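Local coordinates for biotin protein ligase-like protein of unknown function (PDB 3BFM), which is of unknown function but belongs to the biotin/lipoate protein ligase family and binds calcium, so a cofactor-ligase-like role is possible, at residues I6-L11 against G38-E43; G20-D25 against V48-L53; Y42-D47 against A155-L160; G105-A110 against L123-D128; L129-E134 against T144-E149. One frame throughout, in Å; residues are numbered along the deposited sequence. Where two conformers were deposited one is given.

Contact 1: I6-L11 against G38-E43; sequences ITFPPL and GLVVYE. With CA (calcium ion), chain B.
The tip of Ile6 meets the ring of Tyr42, its CD1 standing 3.3 Å from Tyr42 CE1, as the two side chains reach for each other from opposite directions. Phe8 lies beside this pair and turns one ring face to Val40: Val40 CB sits above that face toward its rim, while Val40 CG1 comes within 3.7 Å of Phe8 CZ. At the edge of the same phenyl ring, Phe8 CE2 meets Tyr42 CE2 at 4.2 Å, so the four side chains form an apolar patch along the extended 6-11 loop, which runs roughly antiparallel to strand 39-44. Tyr42 can reach Ile6 because its CG sits between the backbone N and carbonyl carbon (chi1 65°). With an alanine at Tyr42, Ile6 CD1 would probably face a gap and the Phe8 edge would lose its neighbour. On the other side of the strand, Glu43 grips the calcium ion with both OE1 and OE2. Leu160 of helix 156-175 packs on both Ile6 and Tyr42, and Ala164 of that helix meets Phe8; the loop thus lines the seam between the helix and strand 39-44, whose inner neighbour in the sheet is strand 48-55.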
# COMPACT_ATOMS: atom_id res chain seq x y z
N ILE A 6 -5.62 16.15 1.73
CA ILE A 6 -5.75 15.09 0.73
C ILE A 6 -5.41 13.77 1.41
O ILE A 6 -4.27 13.53 1.83
CB ILE A 6 -4.87 15.35 -0.49
CG1 ILE A 6 -5.37 16.59 -1.24
CG2 ILE A 6 -4.90 14.18 -1.45
CD1 ILE A 6 -4.42 17.05 -2.33
N THR A 7 -6.42 12.90 1.50
CA THR A 7 -6.29 11.64 2.21
C THR A 7 -6.19 10.50 1.21
O THR A 7 -7.03 10.39 0.35
CB THR A 7 -7.53 11.42 3.08
OG1 THR A 7 -7.70 12.58 3.90
CG2 THR A 7 -7.36 10.21 3.96
N PHE A 8 -5.14 9.68 1.34
CA PHE A 8 -4.90 8.55 0.46
C PHE A 8 -5.10 7.29 1.26
O PHE A 8 -5.12 7.36 2.50
CB PHE A 8 -3.48 8.60 -0.10
CG PHE A 8 -3.29 9.71 -1.10
CD1 PHE A 8 -3.91 9.66 -2.34
CD2 PHE A 8 -2.50 10.81 -0.82
CE1 PHE A 8 -3.76 10.68 -3.23
CE2 PHE A 8 -2.35 11.84 -1.73
CZ PHE A 8 -2.97 11.78 -2.91
N PRO A 9 -5.32 6.16 0.58
CA PRO A 9 -5.40 4.86 1.26
C PRO A 9 -4.17 4.58 2.13
O PRO A 9 -3.09 5.15 1.93
CB PRO A 9 -5.46 3.86 0.11
CG PRO A 9 -5.85 4.61 -1.07
CD PRO A 9 -5.57 6.05 -0.87
N PRO A 10 -4.31 3.68 3.12
CA PRO A 10 -3.16 3.31 3.92
C PRO A 10 -2.03 2.83 3.03
O PRO A 10 -2.27 2.10 2.07
CB PRO A 10 -3.69 2.14 4.77
CG PRO A 10 -5.10 2.43 4.92
CD PRO A 10 -5.53 3.00 3.59
N LEU A 11 -0.81 3.27 3.35
CA LEU A 11 0.38 2.89 2.57
C LEU A 11 0.50 3.61 1.22
O LEU A 11 1.37 3.30 0.40
CB LEU A 11 0.46 1.36 2.38
CG LEU A 11 1.06 0.58 3.56
CD1 LEU A 11 0.50 1.01 4.94
CD2 LEU A 11 0.92 -0.92 3.34
N GLY A 38 4.04 3.49 -3.82
CA GLY A 38 3.03 4.02 -2.97
C GLY A 38 3.07 5.52 -2.85
O GLY A 38 2.10 6.12 -2.42
N LEU A 39 4.18 6.13 -3.26
CA LEU A 39 4.25 7.58 -3.37
C LEU A 39 3.31 8.10 -4.45
O LEU A 39 3.33 7.60 -5.60
CB LEU A 39 5.64 8.03 -3.71
CG LEU A 39 5.91 9.52 -3.86
CD1 LEU A 39 5.75 10.24 -2.51
CD2 LEU A 39 7.32 9.76 -4.45
N VAL A 40 2.56 9.13 -4.08
CA VAL A 40 1.70 9.90 -4.96
C VAL A 40 2.17 11.34 -4.88
O VAL A 40 1.93 12.03 -3.91
CB VAL A 40 0.19 9.82 -4.59
CG1 VAL A 40 -0.65 10.66 -5.56
CG2 VAL A 40 -0.29 8.39 -4.51
N VAL A 41 2.84 11.79 -5.93
CA VAL A 41 3.24 13.19 -6.04
C VAL A 41 2.15 13.94 -6.77
O VAL A 41 1.65 13.46 -7.78
CB VAL A 41 4.55 13.35 -6.83
CG1 VAL A 41 5.02 14.83 -6.79
CG2 VAL A 41 5.61 12.41 -6.28
N TYR A 42 1.75 15.11 -6.27
CA TYR A 42 0.69 15.84 -6.90
C TYR A 42 0.96 17.33 -6.91
O TYR A 42 1.81 17.86 -6.16
CB TYR A 42 -0.66 15.51 -6.23
CG TYR A 42 -0.73 15.98 -4.78
CD1 TYR A 42 -1.18 17.24 -4.48
CD2 TYR A 42 -0.38 15.13 -3.74
CE1 TYR A 42 -1.25 17.68 -3.20
CE2 TYR A 42 -0.46 15.57 -2.41
CZ TYR A 42 -0.90 16.82 -2.16
OH TYR A 42 -0.95 17.28 -0.85
N GLU A 43 0.25 18.03 -7.79
CA GLU A 43 0.36 19.48 -7.91
C GLU A 43 -0.98 19.95 -8.41
O GLU A 43 -1.39 19.56 -9.51
CB GLU A 43 1.49 19.85 -8.89
CG GLU A 43 1.78 21.31 -8.94
CD GLU A 43 3.12 21.67 -9.55
OE1 GLU A 43 3.76 20.88 -10.31
OE2 GLU A 43 3.55 22.81 -9.33
CA CA B . 5.51 22.59 -10.66
O HOH W 1 6.26 23.66 -8.69
O HOH W 2 7.51 23.76 -11.46
O HOH W 3 4.40 24.11 -12.11

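Contact 2: G20-D25 against V48-L53; sequences GQDPFD and VLRAAL. With CA (calcium ion), chain B.
Asp22 and Arg50 meet beside the calcium ion. Asp22 OD1 binds the metal at 2.4 Å and the backbone O of Gln21 binds it at 2.3 Å, with three waters and Glu43 from strand 39-44 completing the site. Arg50 NH1 comes to 3.2 Å from Asp22 OD1, but the planes of guanidinium and carboxylate are turned 48° apart; the salt bridge, measured from NH1 to Asp22 OD2, is long at 3.8 Å. Arg50 NH2 instead donates to water 3, a calcium ligand lying in the guanidinium plane at its edge, and also makes a salt bridge to Glu43, another calcium ligand, making this arginine a second-shell residue of the site. A bend in its chain at chi3 (-82°) helps turn the group toward the metal. A leucine at Arg50 would probably leave water 3 without this donor and take a positive charge from beside the acidic ligands. The apolar contacts are made by the proline and alanine: Pro23 CG packs on Arg50 CB at 3.8 Å, the two side chains crossing at about a right angle, and Ala52 CB packs against the first helical turn, 3.6 Å from Pro23 O and 3.7 Å from Phe24 CA. The start of helix 23-32 thereby rests on strand 48-55, flanked in the sheet by strands 39-44 and 123-130, while helix 156-175 covers Ala51 and Leu53.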
# COMPACT_ATOMS: atom_id res chain seq x y z
N GLY A 20 10.07 24.33 -8.74
CA GLY A 20 10.97 23.69 -9.66
C GLY A 20 10.62 22.22 -9.94
O GLY A 20 11.26 21.60 -10.77
N GLN A 21 9.64 21.69 -9.23
CA GLN A 21 9.22 20.29 -9.35
C GLN A 21 7.84 20.16 -10.03
O GLN A 21 6.90 20.94 -9.77
CB GLN A 21 9.13 19.66 -7.96
CG GLN A 21 10.39 19.76 -7.07
CD GLN A 21 10.22 19.23 -5.63
OE1 GLN A 21 9.16 19.35 -4.99
NE2 GLN A 21 11.30 18.65 -5.09
N ASP A 22 7.69 19.15 -10.91
CA ASP A 22 6.38 18.74 -11.39
C ASP A 22 6.20 17.25 -11.06
O ASP A 22 7.19 16.52 -10.97
CB ASP A 22 6.21 18.96 -12.90
CG ASP A 22 6.41 20.41 -13.32
OD1 ASP A 22 6.02 21.35 -12.59
OD2 ASP A 22 6.98 20.61 -14.41
N PRO A 23 4.96 16.82 -10.83
CA PRO A 23 4.73 15.45 -10.32
C PRO A 23 5.35 14.28 -11.11
O PRO A 23 6.04 13.44 -10.50
CB PRO A 23 3.20 15.36 -10.27
CG PRO A 23 2.78 16.75 -9.98
CD PRO A 23 3.70 17.58 -10.86
N PHE A 24 5.16 14.22 -12.42
CA PHE A 24 5.61 13.06 -13.19
C PHE A 24 7.14 13.03 -13.14
O PHE A 24 7.72 11.99 -12.80
CB PHE A 24 5.07 13.13 -14.61
CG PHE A 24 5.44 11.94 -15.48
CD1 PHE A 24 4.90 10.68 -15.19
CD2 PHE A 24 6.30 12.06 -16.55
CE1 PHE A 24 5.17 9.59 -15.98
CE2 PHE A 24 6.61 10.95 -17.33
CZ PHE A 24 6.07 9.73 -17.03
N ASP A 25 7.78 14.15 -13.46
CA ASP A 25 9.25 14.26 -13.39
C ASP A 25 9.79 13.92 -12.01
O ASP A 25 10.72 13.10 -11.88
CB ASP A 25 9.71 15.66 -13.77
CG ASP A 25 11.23 15.79 -13.79
OD1 ASP A 25 11.82 15.49 -14.85
OD2 ASP A 25 11.83 16.18 -12.76
N VAL A 48 -5.43 23.24 -13.53
CA VAL A 48 -4.85 21.94 -13.91
C VAL A 48 -4.65 21.08 -12.68
O VAL A 48 -4.44 21.58 -11.57
CB VAL A 48 -3.52 22.10 -14.68
CG1 VAL A 48 -2.56 22.95 -13.88
CG2 VAL A 48 -2.88 20.71 -15.04
N LEU A 49 -4.80 19.78 -12.89
CA LEU A 49 -4.45 18.77 -11.88
C LEU A 49 -3.35 17.88 -12.41
O LEU A 49 -3.47 17.33 -13.50
CB LEU A 49 -5.68 17.91 -11.48
CG LEU A 49 -5.48 16.67 -10.58
CD1 LEU A 49 -4.92 17.09 -9.20
CD2 LEU A 49 -6.77 15.88 -10.40
N ARG A 50 -2.26 17.72 -11.66
CA ARG A 50 -1.22 16.77 -12.06
C ARG A 50 -0.96 15.86 -10.90
O ARG A 50 -1.03 16.30 -9.74
CB ARG A 50 0.07 17.45 -12.54
CG ARG A 50 -0.13 18.19 -13.85
CD ARG A 50 1.09 19.02 -14.20
NE ARG A 50 1.04 20.27 -13.48
CZ ARG A 50 2.04 21.14 -13.39
NH1 ARG A 50 3.21 20.91 -13.97
NH2 ARG A 50 1.87 22.26 -12.72
N ALA A 51 -0.69 14.59 -11.19
CA ALA A 51 -0.33 13.65 -10.18
C ALA A 51 0.43 12.51 -10.77
O ALA A 51 0.43 12.30 -12.00
CB ALA A 51 -1.59 13.18 -9.41
N ALA A 52 1.17 11.82 -9.94
CA ALA A 52 1.99 10.68 -10.45
C ALA A 52 2.12 9.67 -9.32
O ALA A 52 2.30 10.06 -8.18
CB ALA A 52 3.38 11.13 -11.00
N LEU A 53 2.04 8.40 -9.70
CA LEU A 53 2.15 7.24 -8.79
C LEU A 53 3.41 6.45 -9.09
O LEU A 53 3.67 6.11 -10.27
CB LEU A 53 1.03 6.24 -9.03
CG LEU A 53 -0.38 6.74 -9.27
CD1 LEU A 53 -1.24 5.52 -9.52
CD2 LEU A 53 -0.87 7.54 -8.06
CA CA B . 5.51 22.59 -10.66
O HOH W 3 4.40 24.11 -12.11
O HOH W 1 6.26 23.66 -8.69
O HOH W 2 7.51 23.76 -11.46

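Contact 3: Y42-D47 against A155-L160; sequences YELGTD and AAPRLL. With CA (calcium ion), chain B.
Strand 42-44 and helix 156-160 run nearly antiparallel, at 158°, with their axes 10.2 Å apart, and Leu44 spans the interval to Ala156. This is helix-on-sheet packing in the biotin/lipoate ligase-like fold: the first turns of helix 156-175 lie against strand 39-44 of the mixed sheet. In the conformer described, one of two, the methyl branches of Leu44 divide the helix surface between them. CD2 presses on Ala156 CB at 3.5 Å and on the ring of Pro157, whose CD is 3.7 Å from it, whereas CD1 turns to Leu160 CD2, one turn further along. That methyl of Leu160 also serves Tyr42: the Tyr42 and Leu160 side chains cross at about a right angle, and CB and CG of Tyr42 meet the methyl. Ala51 of strand 48-55 adds to the packing on Leu160. The alternation of the strand sends Glu43 the other way, so the same three residues serve the helix on one face and calcium on the other. Leu160 reaches the pair with CG anti to the backbone N (chi1 176°), extending into the notch between Tyr42 and Leu44, where Leu160 CD2 comes to rest 3.6 Å from Tyr42 CB.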
# COMPACT_ATOMS: atom_id res chain seq x y z
N TYR A 42 1.75 15.11 -6.27
CA TYR A 42 0.69 15.84 -6.90
C TYR A 42 0.96 17.33 -6.91
O TYR A 42 1.81 17.86 -6.16
CB TYR A 42 -0.66 15.51 -6.23
CG TYR A 42 -0.73 15.98 -4.78
CD1 TYR A 42 -1.18 17.24 -4.48
CD2 TYR A 42 -0.38 15.13 -3.74
CE1 TYR A 42 -1.25 17.68 -3.20
CE2 TYR A 42 -0.46 15.57 -2.41
CZ TYR A 42 -0.90 16.82 -2.16
OH TYR A 42 -0.95 17.28 -0.85
N GLU A 43 0.25 18.03 -7.79
CA GLU A 43 0.36 19.48 -7.91
C GLU A 43 -0.98 19.95 -8.41
O GLU A 43 -1.39 19.56 -9.51
CB GLU A 43 1.49 19.85 -8.89
CG GLU A 43 1.78 21.31 -8.94
CD GLU A 43 3.12 21.67 -9.55
OE1 GLU A 43 3.76 20.88 -10.31
OE2 GLU A 43 3.55 22.81 -9.33
N LEU A 44 -1.68 20.73 -7.58
CA LEU A 44 -3.00 21.25 -7.91
C LEU A 44 -2.93 22.76 -8.14
O LEU A 44 -2.37 23.52 -7.30
CB LEU A 44 -4.02 20.97 -6.80
CG LEU A 44 -4.83 19.66 -6.82
CD1 LEU A 44 -3.99 18.50 -6.29
CD2 LEU A 44 -6.10 19.81 -6.01
N GLY A 45 -3.48 23.21 -9.26
CA GLY A 45 -3.74 24.62 -9.51
C GLY A 45 -5.21 24.79 -9.74
O GLY A 45 -5.97 23.83 -9.73
N THR A 46 -5.64 26.02 -9.96
CA THR A 46 -7.02 26.27 -10.26
C THR A 46 -7.37 25.72 -11.67
O THR A 46 -8.50 25.36 -11.89
CB THR A 46 -7.33 27.77 -10.17
OG1 THR A 46 -6.49 28.49 -11.07
CG2 THR A 46 -7.01 28.27 -8.77
N ASP A 47 -6.38 25.66 -12.56
CA ASP A 47 -6.62 25.32 -13.97
C ASP A 47 -6.17 23.92 -14.40
O ASP A 47 -6.46 23.48 -15.51
CB ASP A 47 -5.90 26.32 -14.88
CG ASP A 47 -6.52 27.68 -14.84
OD1 ASP A 47 -7.48 27.91 -14.07
OD2 ASP A 47 -5.95 28.52 -15.55
N ALA A 155 -14.60 18.38 -7.27
CA ALA A 155 -13.48 19.06 -6.64
C ALA A 155 -12.19 18.34 -6.98
O ALA A 155 -12.16 17.10 -6.95
CB ALA A 155 -13.67 19.11 -5.13
N ALA A 156 -11.13 19.09 -7.30
CA ALA A 156 -9.87 18.49 -7.76
C ALA A 156 -9.27 17.60 -6.68
O ALA A 156 -8.81 16.49 -6.97
CB ALA A 156 -8.83 19.57 -8.20
N PRO A 157 -9.24 18.09 -5.42
CA PRO A 157 -8.72 17.23 -4.36
C PRO A 157 -9.48 15.90 -4.24
O PRO A 157 -8.87 14.87 -4.00
CB PRO A 157 -8.95 18.05 -3.07
CG PRO A 157 -9.14 19.44 -3.50
CD PRO A 157 -9.66 19.41 -4.91
N ARG A 158 -10.80 15.93 -4.34
CA ARG A 158 -11.60 14.71 -4.22
C ARG A 158 -11.36 13.76 -5.38
O ARG A 158 -11.34 12.56 -5.21
CB ARG A 158 -13.08 15.04 -4.12
CG ARG A 158 -13.47 15.96 -2.94
CD ARG A 158 -13.28 15.31 -1.58
NE ARG A 158 -11.92 15.37 -1.06
CZ ARG A 158 -11.35 16.45 -0.52
NH1 ARG A 158 -11.99 17.61 -0.46
NH2 ARG A 158 -10.11 16.36 -0.07
N LEU A 159 -11.22 14.33 -6.58
CA LEU A 159 -10.89 13.54 -7.79
C LEU A 159 -9.52 12.83 -7.69
O LEU A 159 -9.36 11.65 -8.03
CB LEU A 159 -10.98 14.42 -9.02
CG LEU A 159 -10.73 13.70 -10.36
CD1 LEU A 159 -11.68 12.54 -10.65
CD2 LEU A 159 -10.75 14.69 -11.56
N LEU A 160 -8.52 13.57 -7.21
CA LEU A 160 -7.21 12.99 -6.91
C LEU A 160 -7.27 11.83 -5.94
O LEU A 160 -6.69 10.77 -6.19
CB LEU A 160 -6.28 14.08 -6.40
CG LEU A 160 -4.90 13.67 -5.94
CD1 LEU A 160 -4.10 12.97 -7.07
CD2 LEU A 160 -4.18 14.94 -5.46
CA CA B . 5.51 22.59 -10.66
O HOH W 1 6.26 23.66 -8.69
O HOH W 2 7.51 23.76 -11.46
O HOH W 3 4.40 24.11 -12.11

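Contact 4: G105-A110 against L123-D128; sequences GRLRIA and LVVGLD
Arg108 NH2 donates to Asp128 OD1 at 3.2 Å in a salt bridge that meets the carboxylate oxygen on its syn side, 33° out of plane, with the two flat groups steeply inclined. Arg108 NE donates to the oxygen of water 4, which lies in the guanidinium plane at 3.0 Å. The guanidinium of Arg106 lies over Arg108, with CD of the latter 3.5 Å above its centre. In the backbone, six hydrogen bonds join Arg106 to Asp128, Arg108 to Gly126 and Ala110 to Val124, each pair bonded in both directions; those of Arg108 and Gly126 are short, at 2.7 Å. These are neighbouring antiparallel strands of a beta hairpin in the mixed sheet. Leu107, Ile109, Val125 and Leu127 point to the opposite face, where helix 67-82 packs. There Leu107 CD2 touches Leu127 CD1 at 3.9 Å, and Ile109, with CG1 anti to its backbone N (chi1 -178°), pushes CD1 tightly against Leu123 CD2 at 3.4 Å.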
# COMPACT_ATOMS: atom_id res chain seq x y z
N GLY A 105 -6.58 15.95 -21.44
CA GLY A 105 -5.57 15.36 -20.57
C GLY A 105 -5.01 14.04 -21.04
O GLY A 105 -5.31 13.54 -22.13
N ARG A 106 -4.17 13.46 -20.21
CA ARG A 106 -3.50 12.21 -20.60
C ARG A 106 -2.89 11.56 -19.40
O ARG A 106 -2.59 12.22 -18.37
CB ARG A 106 -2.41 12.48 -21.61
CG ARG A 106 -1.40 13.38 -21.09
CD ARG A 106 -0.20 13.56 -21.98
NE ARG A 106 0.68 14.55 -21.35
CZ ARG A 106 1.86 14.93 -21.84
NH1 ARG A 106 2.33 14.39 -22.97
NH2 ARG A 106 2.58 15.84 -21.19
N LEU A 107 -2.73 10.26 -19.52
CA LEU A 107 -1.90 9.46 -18.63
C LEU A 107 -0.57 9.18 -19.31
O LEU A 107 -0.53 8.81 -20.48
CB LEU A 107 -2.58 8.14 -18.29
CG LEU A 107 -3.81 8.20 -17.39
CD1 LEU A 107 -4.60 6.86 -17.51
CD2 LEU A 107 -3.44 8.49 -15.95
N ARG A 108 0.53 9.31 -18.56
CA ARG A 108 1.87 9.03 -19.07
C ARG A 108 2.45 7.90 -18.26
O ARG A 108 2.05 7.70 -17.08
CB ARG A 108 2.78 10.27 -18.97
CG ARG A 108 2.44 11.31 -20.02
CD ARG A 108 3.46 12.42 -20.05
NE ARG A 108 3.29 13.27 -18.88
CZ ARG A 108 4.15 14.21 -18.51
NH1 ARG A 108 5.27 14.41 -19.20
NH2 ARG A 108 3.91 14.94 -17.43
N ILE A 109 3.40 7.21 -18.85
CA ILE A 109 4.08 6.11 -18.17
C ILE A 109 5.59 6.13 -18.46
O ILE A 109 6.00 6.39 -19.62
CB ILE A 109 3.43 4.74 -18.54
CG1 ILE A 109 4.13 3.63 -17.79
CG2 ILE A 109 3.47 4.41 -20.07
CD1 ILE A 109 3.24 2.40 -17.58
N ALA A 110 6.38 5.85 -17.41
CA ALA A 110 7.84 5.74 -17.52
C ALA A 110 8.26 4.56 -16.70
O ALA A 110 7.56 4.10 -15.78
CB ALA A 110 8.58 7.01 -17.01
N LEU A 123 8.25 1.85 -11.92
CA LEU A 123 7.40 2.36 -12.95
C LEU A 123 6.60 3.53 -12.37
O LEU A 123 6.22 3.49 -11.21
CB LEU A 123 6.48 1.24 -13.40
CG LEU A 123 5.72 1.42 -14.69
CD1 LEU A 123 5.67 0.11 -15.51
CD2 LEU A 123 4.30 1.96 -14.42
N VAL A 124 6.38 4.56 -13.16
CA VAL A 124 5.57 5.72 -12.72
C VAL A 124 4.48 5.96 -13.73
O VAL A 124 4.74 5.94 -14.93
CB VAL A 124 6.44 7.01 -12.61
CG1 VAL A 124 5.58 8.26 -12.43
CG2 VAL A 124 7.47 6.86 -11.48
N VAL A 125 3.26 6.16 -13.23
CA VAL A 125 2.14 6.61 -14.06
C VAL A 125 1.73 8.00 -13.67
O VAL A 125 1.47 8.27 -12.50
CB VAL A 125 0.94 5.64 -13.95
CG1 VAL A 125 -0.26 6.20 -14.70
CG2 VAL A 125 1.35 4.31 -14.46
N GLY A 126 1.63 8.89 -14.64
CA GLY A 126 1.29 10.27 -14.36
C GLY A 126 -0.01 10.67 -15.01
O GLY A 126 -0.30 10.21 -16.12
N LEU A 127 -0.78 11.50 -14.31
CA LEU A 127 -2.01 12.06 -14.80
C LEU A 127 -1.79 13.57 -15.01
O LEU A 127 -1.21 14.24 -14.14
CB LEU A 127 -3.12 11.81 -13.75
CG LEU A 127 -4.45 12.50 -14.03
CD1 LEU A 127 -5.07 11.97 -15.35
CD2 LEU A 127 -5.47 12.36 -12.84
N ASP A 128 -2.18 14.07 -16.18
CA ASP A 128 -2.27 15.51 -16.41
C ASP A 128 -3.71 15.80 -16.88
O ASP A 128 -4.17 15.24 -17.86
CB ASP A 128 -1.27 15.96 -17.45
CG ASP A 128 0.18 16.01 -16.93
OD1 ASP A 128 0.77 14.95 -16.63
OD2 ASP A 128 0.73 17.13 -16.85
O HOH W 4 0.55 12.76 -17.80

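Contact 5: L129-E134 against T144-E149; sequences LPLWPE and TALYAE
With CG opposite the carbonyl carbon and beside the backbone N in both residues, Trp132 (chi1 -65°) and Tyr147 (chi1 -66°) bring their side chains together at about a right angle. Tyr147 CB sits over the six-membered ring of the indole, 3.4 Å from its centroid and almost on the ring normal, a close CH-pi contact. Beyond it the phenol ring turns an edge toward the same indole, its CD2 lying 3.6 Å from Trp132 CE2; the planes stand 60° apart in an edge-to-face pair. Leu131 CB also touches the phenol, at CE2, and the tyrosine hydroxyl is hydrogen-bonded to the backbone O of Val154. Two backbone bonds fix the segments: Leu146 N donates to Pro130 O at 2.9 Å in a nearly straight line (178°), and Tyr147 N donates to Leu131 O at 2.9 Å. Leu131 and Leu146 lie side by side, pointing the same way, and their CD2 methyls meet at 3.9 Å; Leu129 CD2 reaches the same methyl of Leu146. Ala145 CB nestles against Leu131 O and the Trp132 backbone, with Pro133 alongside. Leu159 of helix 156-175 covers Leu129 and Leu146. The chemistry thus changes across the contact, from a leucine cluster facing the protein interior to an aromatic pair at the surface, with the two consecutive backbone hydrogen bonds between them pinning the 3-10 segment that begins at Leu146 to the end of strand 123-130.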
# COMPACT_ATOMS: atom_id res chain seq x y z
N LEU A 129 -4.42 16.66 -16.15
CA LEU A 129 -5.79 16.93 -16.47
C LEU A 129 -6.05 18.42 -16.42
O LEU A 129 -5.93 19.05 -15.35
CB LEU A 129 -6.73 16.17 -15.51
CG LEU A 129 -8.24 16.24 -15.70
CD1 LEU A 129 -8.64 15.41 -16.94
CD2 LEU A 129 -9.06 15.76 -14.47
N PRO A 130 -6.40 19.00 -17.58
CA PRO A 130 -6.83 20.39 -17.56
C PRO A 130 -8.19 20.58 -16.95
O PRO A 130 -9.10 19.85 -17.23
CB PRO A 130 -6.86 20.75 -19.04
CG PRO A 130 -7.12 19.48 -19.75
CD PRO A 130 -6.45 18.42 -18.94
N LEU A 131 -8.31 21.60 -16.09
CA LEU A 131 -9.56 21.87 -15.38
C LEU A 131 -10.29 23.03 -16.05
O LEU A 131 -11.48 22.93 -16.27
CB LEU A 131 -9.26 22.18 -13.93
CG LEU A 131 -8.59 21.04 -13.15
CD1 LEU A 131 -8.29 21.56 -11.71
CD2 LEU A 131 -9.43 19.79 -13.09
N TRP A 132 -9.57 24.10 -16.35
CA TRP A 132 -10.06 25.17 -17.21
C TRP A 132 -9.14 25.28 -18.42
O TRP A 132 -7.97 24.93 -18.33
CB TRP A 132 -10.00 26.50 -16.48
CG TRP A 132 -10.91 26.56 -15.31
CD1 TRP A 132 -10.55 26.68 -14.01
CD2 TRP A 132 -12.35 26.56 -15.33
NE1 TRP A 132 -11.66 26.74 -13.23
CE2 TRP A 132 -12.77 26.67 -14.02
CE3 TRP A 132 -13.31 26.49 -16.34
CZ2 TRP A 132 -14.13 26.67 -13.66
CZ3 TRP A 132 -14.65 26.49 -16.00
CH2 TRP A 132 -15.05 26.59 -14.66
N PRO A 133 -9.64 25.77 -19.55
CA PRO A 133 -8.74 25.80 -20.72
C PRO A 133 -7.64 26.84 -20.57
O PRO A 133 -7.91 27.93 -20.09
CB PRO A 133 -9.66 26.16 -21.88
CG PRO A 133 -11.04 26.02 -21.37
CD PRO A 133 -10.99 26.24 -19.89
N GLU A 134 -6.42 26.50 -20.94
CA GLU A 134 -5.33 27.48 -20.97
C GLU A 134 -5.38 28.23 -22.29
O GLU A 134 -5.20 27.62 -23.35
CB GLU A 134 -3.98 26.80 -20.77
CG GLU A 134 -3.78 25.53 -21.55
N THR A 144 -10.57 20.37 -24.82
CA THR A 144 -11.49 20.87 -23.82
C THR A 144 -10.79 20.81 -22.46
O THR A 144 -9.59 20.61 -22.38
CB THR A 144 -12.80 20.06 -23.80
OG1 THR A 144 -13.80 20.73 -23.01
CG2 THR A 144 -12.59 18.65 -23.27
N ALA A 145 -11.57 21.00 -21.41
CA ALA A 145 -11.07 20.96 -20.05
C ALA A 145 -12.23 20.47 -19.21
O ALA A 145 -13.39 20.64 -19.58
CB ALA A 145 -10.60 22.32 -19.58
N LEU A 146 -11.92 19.87 -18.07
CA LEU A 146 -12.91 19.20 -17.24
C LEU A 146 -14.10 20.07 -16.88
O LEU A 146 -15.24 19.62 -17.00
CB LEU A 146 -12.28 18.70 -15.93
CG LEU A 146 -13.13 17.67 -15.18
CD1 LEU A 146 -13.19 16.35 -15.91
CD2 LEU A 146 -12.51 17.52 -13.78
N TYR A 147 -13.84 21.30 -16.44
CA TYR A 147 -14.90 22.16 -15.96
C TYR A 147 -15.66 22.79 -17.12
O TYR A 147 -16.72 23.39 -16.92
CB TYR A 147 -14.36 23.22 -14.98
CG TYR A 147 -13.84 22.64 -13.70
CD1 TYR A 147 -14.38 21.48 -13.16
CD2 TYR A 147 -12.84 23.27 -12.98
CE1 TYR A 147 -13.90 20.95 -11.99
CE2 TYR A 147 -12.35 22.76 -11.80
CZ TYR A 147 -12.88 21.61 -11.29
OH TYR A 147 -12.38 21.09 -10.10
N ALA A 148 -15.11 22.65 -18.32
CA ALA A 148 -15.84 23.03 -19.53
C ALA A 148 -16.86 21.96 -19.92
O ALA A 148 -17.75 22.23 -20.72
CB ALA A 148 -14.85 23.30 -20.69
N GLU A 149 -16.74 20.76 -19.36
CA GLU A 149 -17.53 19.59 -19.80
C GLU A 149 -18.59 19.12 -18.83
O GLU A 149 -18.94 17.94 -18.82
CB GLU A 149 -16.58 18.42 -20.11
CG GLU A 149 -15.70 18.67 -21.31
CD GLU A 149 -16.52 18.88 -22.59
OE1 GLU A 149 -17.63 18.31 -22.68
OE2 GLU A 149 -16.03 19.60 -23.48

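Overall arrangement
All five contacts reach the seven-stranded mixed sheet, with helix 23-32 and helix 156-175 on its two faces. Contacts 1 and 3 share Tyr42 and Glu43 on strand 39-44, their centres about 13 Å apart. Contact 2 interleaves with both along the chain, and Gln21, Asp22 and Glu43 from these segments converge on one calcium ion. Strand 48-55 pairs with strand 123-130, linking contact 2 to contact 4, about 9 Å away between centres, and to contact 5. Contacts 4 and 5 follow each other along strand 123-130 and are nested within the long loop closed by contact 3, where helix 156-175 returns to pack on the sheet; the centres of contacts 1 and 5 lie about 23 Å apart.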